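Local structure of insecticidal Delta-Endotoxin Cry8Ea1 (Bacillus Thuringiensis, 3EB7) at residues Val26-Val30 and Leu89-Gln93; Thr440-Ser445 and Arg488-Pro494. The protein is an insecticidal three-domain crystal toxin toxic to larvae of an underground beetle pest, probably by binding gut-cell membranes and forming pores in them. All coordinates share one frame; numbering follows the deposited sequence.

Interaction 1 (Val26-Val30 and Leu89-Gln93); sequences VGPIV and LEEWQ
Val-26 and Val-30, one turn apart on helix 26-40, face Gln-93 and Leu-89 near the end of helix 65-93. The two short helical segments run nearly antiparallel, 159° between their N-to-C directions, and their axes come no closer than 10.8 Å. Val-26 therefore lies opposite Gln-93 and Val-30 opposite Leu-89, with 7.0 Å between the CA atoms of the latter pair. Mainly side chains fill the interval; no hydrogen bond crosses it. At one end, CG2 of Val-26 reaches the six-membered ring of Trp-92 obliquely, 3.7 Å from CZ3. The indole gets there because its CG stands anti to the backbone N (chi1 174°), which swings the ring out from its own helix toward Val-26. The other methyl of Val-26, CG1, rests 4.1 Å from CG of Gln-93. Gln-93 is stretched out (chi2 -170°) and spans the gap with its amide between the two turns: NE2 comes 3.8 Å from CA of Gly-27, while OE1 lies 3.7 Å from CG2 of Val-30. The methyls of Val-30 divide the remaining work, CG2 leaning on CB of Leu-89 and CG1 touching the aliphatic CG of Glu-90 at 3.9 Å. Behind the contact, Phe-153 and Trp-157 meet the Trp-92 ring edge-to-face, and Phe-153 also touches Val-26, tying the pair to helix 133-153 in the N-terminal helical domain. The chemistry is thus graded: valine methyls against indole and leucine on the buried side, then the amide of Gln-93 and the CG of Glu-90 toward solvent. With only van der Waals contacts between them, the two segments are held here by shape and apolar burial rather than by directional bonds.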
ATOM      1  N   VAL A  26     -26.734  -5.642  -1.383  1.00 38.42           N
ATOM      2  CA  VAL A  26     -26.915  -4.935  -2.679  1.00 37.47           C
ATOM      3  C   VAL A  26     -26.824  -3.405  -2.594  1.00 37.03           C
ATOM      4  O   VAL A  26     -26.328  -2.766  -3.515  1.00 37.19           O
ATOM      5  CB  VAL A  26     -28.222  -5.383  -3.469  1.00 37.68           C
ATOM      6  CG1 VAL A  26     -29.505  -5.039  -2.713  1.00 36.81           C
ATOM      7  CG2 VAL A  26     -28.261  -4.765  -4.872  1.00 37.90           C
ATOM      8  N   GLY A  27     -27.290  -2.814  -1.495  1.00 36.73           N
ATOM      9  CA  GLY A  27     -27.268  -1.346  -1.339  1.00 35.13           C
ATOM     10  C   GLY A  27     -25.870  -0.738  -1.429  1.00 34.10           C
ATOM     11  O   GLY A  27     -25.626   0.147  -2.270  1.00 34.04           O
ATOM     12  N   PRO A  28     -24.944  -1.201  -0.552  1.00 33.04           N
ATOM     13  CA  PRO A  28     -23.516  -0.850  -0.606  1.00 31.43           C
ATOM     14  C   PRO A  28     -22.854  -1.085  -1.978  1.00 30.25           C
ATOM     15  O   PRO A  28     -22.077  -0.237  -2.413  1.00 29.53           O
ATOM     16  CB  PRO A  28     -22.903  -1.750   0.458  1.00 32.06           C
ATOM     17  CG  PRO A  28     -24.039  -1.926   1.464  1.00 32.89           C
ATOM     18  CD  PRO A  28     -25.246  -2.077   0.601  1.00 33.18           C
ATOM     19  N   ILE A  29     -23.189  -2.197  -2.650  1.00 28.60           N
ATOM     20  CA  ILE A  29     -22.612  -2.562  -3.930  1.00 27.43           C
ATOM     21  C   ILE A  29     -23.065  -1.599  -5.043  1.00 28.30           C
ATOM     22  O   ILE A  29     -22.276  -1.235  -5.925  1.00 27.38           O
ATOM     23  CB  ILE A  29     -22.850  -4.087  -4.247  1.00 28.02           C
ATOM     24  CG1 ILE A  29     -21.925  -4.950  -3.377  1.00 26.18           C
ATOM     25  CG2 ILE A  29     -22.661  -4.460  -5.756  1.00 24.99           C
ATOM     26  CD1 ILE A  29     -22.239  -6.383  -3.440  1.00 27.29           C
ATOM     27  N   VAL A  30     -24.319  -1.152  -4.981  1.00 28.86           N
ATOM     28  CA  VAL A  30     -24.834  -0.203  -5.978  1.00 29.65           C
ATOM     29  C   VAL A  30     -24.155   1.154  -5.792  1.00 30.10           C
ATOM     30  O   VAL A  30     -23.694   1.779  -6.760  1.00 30.59           O
ATOM     31  CB  VAL A  30     -26.365  -0.094  -5.900  1.00 30.04           C
ATOM     32  CG1 VAL A  30     -26.894   1.106  -6.718  1.00 31.10           C
ATOM     33  CG2 VAL A  30     -26.977  -1.389  -6.397  1.00 29.78           C
ATOM     34  N   LEU A  89     -28.944  -2.678 -12.362  1.00 37.59           N
ATOM     35  CA  LEU A  89     -28.875  -2.970 -10.927  1.00 39.02           C
ATOM     36  C   LEU A  89     -29.825  -2.098 -10.113  1.00 40.32           C
ATOM     37  O   LEU A  89     -30.362  -2.556  -9.100  1.00 41.24           O
ATOM     38  CB  LEU A  89     -27.468  -2.762 -10.389  1.00 38.29           C
ATOM     39  CG  LEU A  89     -26.402  -3.808 -10.697  1.00 39.49           C
ATOM     40  CD1 LEU A  89     -25.018  -3.192 -10.494  1.00 40.01           C
ATOM     41  CD2 LEU A  89     -26.587  -5.062  -9.831  1.00 38.92           C
ATOM     42  N   GLU A  90     -30.015  -0.842 -10.520  1.00 41.34           N
ATOM     43  CA  GLU A  90     -30.876   0.055  -9.757  1.00 42.88           C
ATOM     44  C   GLU A  90     -32.323  -0.335  -9.969  1.00 43.37           C
ATOM     45  O   GLU A  90     -33.101  -0.339  -9.022  1.00 42.92           O
ATOM     46  CB  GLU A  90     -30.629   1.529 -10.103  1.00 42.50           C
ATOM     47  CG  GLU A  90     -29.306   2.086  -9.555  1.00 42.92           C
ATOM     48  CD  GLU A  90     -28.839   3.392 -10.238  1.00 44.66           C
ATOM     49  OE1 GLU A  90     -29.376   3.768 -11.313  1.00 46.18           O
ATOM     50  OE2 GLU A  90     -27.916   4.053  -9.694  1.00 46.72           O
ATOM     51  N   GLU A  91     -32.663  -0.699 -11.207  1.00 44.56           N
ATOM     52  CA  GLU A  91     -34.011  -1.149 -11.526  1.00 46.32           C
ATOM     53  C   GLU A  91     -34.313  -2.570 -11.030  1.00 47.15           C
ATOM     54  O   GLU A  91     -35.472  -2.922 -10.839  1.00 47.51           O
ATOM     55  CB  GLU A  91     -34.339  -0.972 -13.016  1.00 46.67           C
ATOM     56  CG  GLU A  91     -34.705   0.484 -13.432  1.00 50.42           C
ATOM     57  CD  GLU A  91     -35.558   1.274 -12.378  1.00 54.99           C
ATOM     58  OE1 GLU A  91     -36.696   0.833 -12.055  1.00 55.72           O
ATOM     59  OE2 GLU A  91     -35.086   2.344 -11.880  1.00 55.01           O
ATOM     60  N   TRP A  92     -33.278  -3.380 -10.807  1.00 47.97           N
ATOM     61  CA  TRP A  92     -33.437  -4.661 -10.121  1.00 48.57           C
ATOM     62  C   TRP A  92     -33.709  -4.459  -8.635  1.00 49.84           C
ATOM     63  O   TRP A  92     -34.615  -5.082  -8.088  1.00 49.78           O
ATOM     64  CB  TRP A  92     -32.214  -5.571 -10.313  1.00 47.94           C
ATOM     65  CG  TRP A  92     -32.256  -6.842  -9.502  1.00 46.88           C
ATOM     66  CD1 TRP A  92     -33.232  -7.806  -9.538  1.00 47.54           C
ATOM     67  CD2 TRP A  92     -31.282  -7.302  -8.556  1.00 46.14           C
ATOM     68  NE1 TRP A  92     -32.940  -8.820  -8.655  1.00 46.78           N
ATOM     69  CE2 TRP A  92     -31.747  -8.547  -8.045  1.00 46.72           C
ATOM     70  CE3 TRP A  92     -30.075  -6.780  -8.074  1.00 45.25           C
ATOM     71  CZ2 TRP A  92     -31.044  -9.283  -7.082  1.00 47.20           C
ATOM     72  CZ3 TRP A  92     -29.375  -7.505  -7.112  1.00 47.30           C
ATOM     73  CH2 TRP A  92     -29.862  -8.752  -6.626  1.00 48.30           C
ATOM     74  N   GLN A  93     -32.917  -3.591  -8.000  1.00 51.44           N
ATOM     75  CA  GLN A  93     -32.967  -3.366  -6.550  1.00 52.51           C
ATOM     76  C   GLN A  93     -34.357  -2.911  -6.093  1.00 53.47           C
ATOM     77  O   GLN A  93     -34.703  -3.086  -4.920  1.00 54.13           O
ATOM     78  CB  GLN A  93     -31.880  -2.367  -6.097  1.00 52.11           C
ATOM     79  CG  GLN A  93     -31.759  -2.176  -4.548  1.00 52.45           C
ATOM     80  CD  GLN A  93     -30.831  -1.001  -4.097  1.00 52.81           C
ATOM     81  OE1 GLN A  93     -30.201  -0.318  -4.910  1.00 52.72           O
ATOM     82  NE2 GLN A  93     -30.767  -0.781  -2.787  1.00 51.97           N
TER

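Interaction 2 (Thr440-Ser445 and Arg488-Pro494); sequences TNTVYS and RLNINSP. With SO4 (sulfate ion), chain D.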
ATOM      1  N   THR A 440      -3.430   0.245  16.788  1.00 26.16           N
ATOM      2  CA  THR A 440      -3.909  -0.443  17.987  1.00 26.35           C
ATOM      3  C   THR A 440      -4.075  -1.950  17.811  1.00 26.72           C
ATOM      4  O   THR A 440      -4.380  -2.660  18.799  1.00 26.67           O
ATOM      5  CB  THR A 440      -5.323   0.120  18.397  1.00 27.02           C
ATOM      6  OG1 THR A 440      -6.144   0.198  17.227  1.00 27.23           O
ATOM      7  CG2 THR A 440      -5.237   1.541  19.035  1.00 24.75           C
ATOM      8  N   ASN A 441      -3.923  -2.448  16.574  1.00 25.78           N
ATOM      9  CA  ASN A 441      -4.294  -3.848  16.284  1.00 25.57           C
ATOM     10  C   ASN A 441      -5.664  -4.245  16.898  1.00 25.63           C
ATOM     11  O   ASN A 441      -5.778  -5.182  17.715  1.00 25.84           O
ATOM     12  CB  ASN A 441      -3.196  -4.815  16.742  1.00 25.19           C
ATOM     13  CG  ASN A 441      -1.925  -4.675  15.946  1.00 23.18           C
ATOM     14  OD1 ASN A 441      -1.963  -4.416  14.738  1.00 23.79           O
ATOM     15  ND2 ASN A 441      -0.783  -4.849  16.614  1.00 21.55           N
ATOM     16  N   THR A 442      -6.693  -3.512  16.499  1.00 25.34           N
ATOM     17  CA  THR A 442      -8.051  -3.713  16.972  1.00 25.66           C
ATOM     18  C   THR A 442      -8.596  -4.991  16.380  1.00 25.74           C
ATOM     19  O   THR A 442      -8.410  -5.246  15.200  1.00 26.99           O
ATOM     20  CB  THR A 442      -8.960  -2.519  16.574  1.00 25.33           C
ATOM     21  OG1 THR A 442      -8.454  -1.333  17.187  1.00 26.60           O
ATOM     22  CG2 THR A 442     -10.424  -2.702  17.023  1.00 25.36           C
ATOM     23  N   VAL A 443      -9.277  -5.776  17.213  1.00 26.17           N
ATOM     24  CA  VAL A 443      -9.990  -6.995  16.799  1.00 25.68           C
ATOM     25  C   VAL A 443     -11.483  -6.709  16.934  1.00 26.73           C
ATOM     26  O   VAL A 443     -11.965  -6.371  18.037  1.00 26.63           O
ATOM     27  CB  VAL A 443      -9.559  -8.232  17.669  1.00 25.20           C
ATOM     28  CG1 VAL A 443     -10.243  -9.529  17.222  1.00 22.93           C
ATOM     29  CG2 VAL A 443      -8.059  -8.415  17.599  1.00 24.30           C
ATOM     30  N   TYR A 444     -12.182  -6.825  15.801  1.00 26.95           N
ATOM     31  CA  TYR A 444     -13.629  -6.614  15.699  1.00 28.99           C
ATOM     32  C   TYR A 444     -14.457  -7.870  15.965  1.00 29.16           C
ATOM     33  O   TYR A 444     -14.086  -8.956  15.523  1.00 30.41           O
ATOM     34  CB  TYR A 444     -14.006  -6.025  14.324  1.00 28.99           C
ATOM     35  CG  TYR A 444     -13.243  -4.749  14.049  1.00 30.89           C
ATOM     36  CD1 TYR A 444     -12.013  -4.785  13.394  1.00 30.75           C
ATOM     37  CD2 TYR A 444     -13.727  -3.510  14.492  1.00 30.19           C
ATOM     38  CE1 TYR A 444     -11.278  -3.621  13.170  1.00 31.73           C
ATOM     39  CE2 TYR A 444     -13.009  -2.352  14.276  1.00 31.88           C
ATOM     40  CZ  TYR A 444     -11.785  -2.413  13.612  1.00 30.54           C
ATOM     41  OH  TYR A 444     -11.070  -1.264  13.391  1.00 31.19           O
ATOM     42  N   SER A 445     -15.573  -7.711  16.667  1.00 28.65           N
ATOM     43  CA  SER A 445     -16.449  -8.836  16.989  1.00 29.90           C
ATOM     44  C   SER A 445     -17.249  -9.240  15.778  1.00 29.46           C
ATOM     45  O   SER A 445     -17.751 -10.343  15.709  1.00 30.10           O
ATOM     46  CB  SER A 445     -17.463  -8.446  18.056  1.00 29.80           C
ATOM     47  OG  SER A 445     -16.815  -7.905  19.174  1.00 33.27           O
ATOM     48  N   ARG A 488       0.565  -7.432  19.944  1.00 26.88           N
ATOM     49  CA  ARG A 488      -0.249  -6.815  20.986  1.00 28.30           C
ATOM     50  C   ARG A 488      -1.557  -6.332  20.394  1.00 27.09           C
ATOM     51  O   ARG A 488      -1.569  -5.698  19.324  1.00 27.86           O
ATOM     52  CB  ARG A 488       0.544  -5.687  21.621  1.00 28.83           C
ATOM     53  CG  ARG A 488      -0.238  -4.388  21.792  1.00 36.06           C
ATOM     54  CD  ARG A 488      -0.181  -3.906  23.259  1.00 42.65           C
ATOM     55  NE  ARG A 488      -0.407  -5.045  24.159  1.00 43.90           N
ATOM     56  CZ  ARG A 488      -1.610  -5.498  24.490  1.00 44.79           C
ATOM     57  NH1 ARG A 488      -2.711  -4.885  24.000  1.00 41.62           N
ATOM     58  NH2 ARG A 488      -1.694  -6.554  25.313  1.00 43.40           N
ATOM     59  N   LEU A 489      -2.657  -6.673  21.052  1.00 26.49           N
ATOM     60  CA  LEU A 489      -3.993  -6.478  20.485  1.00 26.20           C
ATOM     61  C   LEU A 489      -4.982  -5.703  21.382  1.00 26.50           C
ATOM     62  O   LEU A 489      -4.905  -5.759  22.614  1.00 27.24           O
ATOM     63  CB  LEU A 489      -4.615  -7.834  20.154  1.00 26.10           C
ATOM     64  CG  LEU A 489      -3.883  -8.926  19.368  1.00 26.25           C
ATOM     65  CD1 LEU A 489      -4.703 -10.212  19.518  1.00 26.52           C
ATOM     66  CD2 LEU A 489      -3.727  -8.508  17.890  1.00 23.52           C
ATOM     67  N   ASN A 490      -5.918  -4.995  20.752  1.00 26.01           N
ATOM     68  CA  ASN A 490      -7.001  -4.367  21.468  1.00 26.00           C
ATOM     69  C   ASN A 490      -8.306  -5.019  21.067  1.00 25.70           C
ATOM     70  O   ASN A 490      -8.731  -4.896  19.901  1.00 23.51           O
ATOM     71  CB  ASN A 490      -6.994  -2.834  21.304  1.00 26.10           C
ATOM     72  CG  ASN A 490      -5.888  -2.173  22.152  1.00 29.30           C
ATOM     73  OD1 ASN A 490      -6.048  -1.993  23.372  1.00 31.68           O
ATOM     74  ND2 ASN A 490      -4.738  -1.857  21.517  1.00 30.43           N
ATOM     75  N   ILE A 491      -8.915  -5.756  22.019  1.00 25.16           N
ATOM     76  CA  ILE A 491     -10.097  -6.576  21.686  1.00 25.37           C
ATOM     77  C   ILE A 491     -11.376  -5.747  21.959  1.00 26.24           C
ATOM     78  O   ILE A 491     -11.614  -5.284  23.097  1.00 25.55           O
ATOM     79  CB  ILE A 491     -10.141  -7.981  22.436  1.00 25.82           C
ATOM     80  CG1 ILE A 491      -8.771  -8.724  22.498  1.00 25.74           C
ATOM     81  CG2 ILE A 491     -11.268  -8.883  21.901  1.00 24.04           C
ATOM     82  CD1 ILE A 491      -8.076  -9.001  21.173  1.00 23.06           C
ATOM     83  N   ASN A 492     -12.174  -5.544  20.913  1.00 26.57           N
ATOM     84  CA  ASN A 492     -13.482  -4.904  21.066  1.00 27.90           C
ATOM     85  C   ASN A 492     -14.513  -5.831  21.748  1.00 29.36           C
ATOM     86  O   ASN A 492     -14.390  -7.062  21.737  1.00 29.34           O
ATOM     87  CB  ASN A 492     -14.024  -4.437  19.725  1.00 26.91           C
ATOM     88  CG  ASN A 492     -13.366  -3.150  19.223  1.00 26.68           C
ATOM     89  OD1 ASN A 492     -12.547  -2.526  19.896  1.00 26.63           O
ATOM     90  ND2 ASN A 492     -13.736  -2.756  18.026  1.00 25.96           N
ATOM     91  N   SER A 493     -15.535  -5.248  22.346  1.00 30.79           N
ATOM     92  CA  SER A 493     -16.432  -6.061  23.131  1.00 33.11           C
ATOM     93  C   SER A 493     -17.332  -6.916  22.190  1.00 33.83           C
ATOM     94  O   SER A 493     -17.514  -6.561  20.999  1.00 34.61           O
ATOM     95  CB  SER A 493     -17.243  -5.169  24.079  1.00 32.69           C
ATOM     96  OG  SER A 493     -18.475  -4.867  23.488  1.00 34.63           O
ATOM     97  N   PRO A 494     -17.889  -8.038  22.693  1.00 33.89           N
ATOM     98  CA  PRO A 494     -17.816  -8.634  24.014  1.00 33.92           C
ATOM     99  C   PRO A 494     -16.676  -9.646  24.110  1.00 34.01           C
ATOM    100  O   PRO A 494     -16.430 -10.377  23.163  1.00 34.67           O
ATOM    101  CB  PRO A 494     -19.164  -9.337  24.113  1.00 33.59           C
ATOM    102  CG  PRO A 494     -19.367  -9.861  22.708  1.00 33.69           C
ATOM    103  CD  PRO A 494     -18.762  -8.825  21.798  1.00 34.45           C
TER
HETATM  104  S   SO4 D2008     -15.766  -1.728  23.058  1.00 75.78           S
HETATM  105  O1  SO4 D2008     -15.317  -0.364  22.789  1.00 76.56           O
HETATM  106  O2  SO4 D2008     -14.693  -2.465  23.736  1.00 74.86           O
HETATM  107  O3  SO4 D2008     -16.932  -1.681  23.945  1.00 75.52           O
HETATM  108  O4  SO4 D2008     -16.114  -2.353  21.772  1.00 74.79           O
HETATM  109  O   HOH W   1      -9.494  -0.911  19.731  1.00 45.66           O
HETATM  110  O   HOH W   2     -16.333  -4.578  16.972  1.00 22.43           O
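Thr-442 and Val-443 pair in parallel with Asn-490 and Ile-491, and this is the tight part of the contact. Three backbone bonds join the segments: Asn-490 N to Asn-441 O, Val-443 N to Asn-490 O at 2.9 Å, and Asn-492 N to Val-443 O. Two side-chain amides extend the pairing. ND2 of Asn-490 meets Thr-440 O at 2.9 Å on a lone pair, nearly straight (168°), and ND2 of Asn-441 donates to Arg-488 O, which lies within its amide plane. On the buried face Val-443 and Ile-491 lie side by side, CG2 to CD1 3.6 Å.

Toward Asn-492 the fit loosens. With CG anti to its carbonyl carbon (chi1 -77°), the Asn-492 amide lies alongside the Tyr-444 ring, the planes 87° apart, and ND2 is 3.5 Å from CG2 of Thr-442. One water bonded to Thr-442 OG1 and another bonded to Ser-445 N each bond only weakly to this amide, at OD1 and ND2 respectively. A sulfate, probably from the crystallisation liquor, accepts a bond from Ser-493 N at 3.0 Å to its O4, just before the cis peptide of Pro-494.

Strand 442-443 is one of the two edge strands of its mixed sheet; strand 482-491 pairs on its other side with antiparallel strand 559-567, while Tyr-499 of strand 498-507 packs on Val-443 and Ser-445.

How the interactions relate
Interaction 1 comes first along the chain and is closed before interaction 2 opens. Their centres lie 32 Å apart and their nearest atoms about 17 Å, without touching. They share no helix, strand or sheet: 26-30 with 89-93 joins two helices of the N-terminal bundle, the part held to insert into membranes in this toxin family, whereas 440-445 with 488-494 adds an edge strand to a sheet of the C-terminal beta-sandwich. The strands of the middle domain lie between them in sequence. Each contact thus lies within its own domain, one made by apolar helix packing and the other by strand pairing, and neither bridges the two.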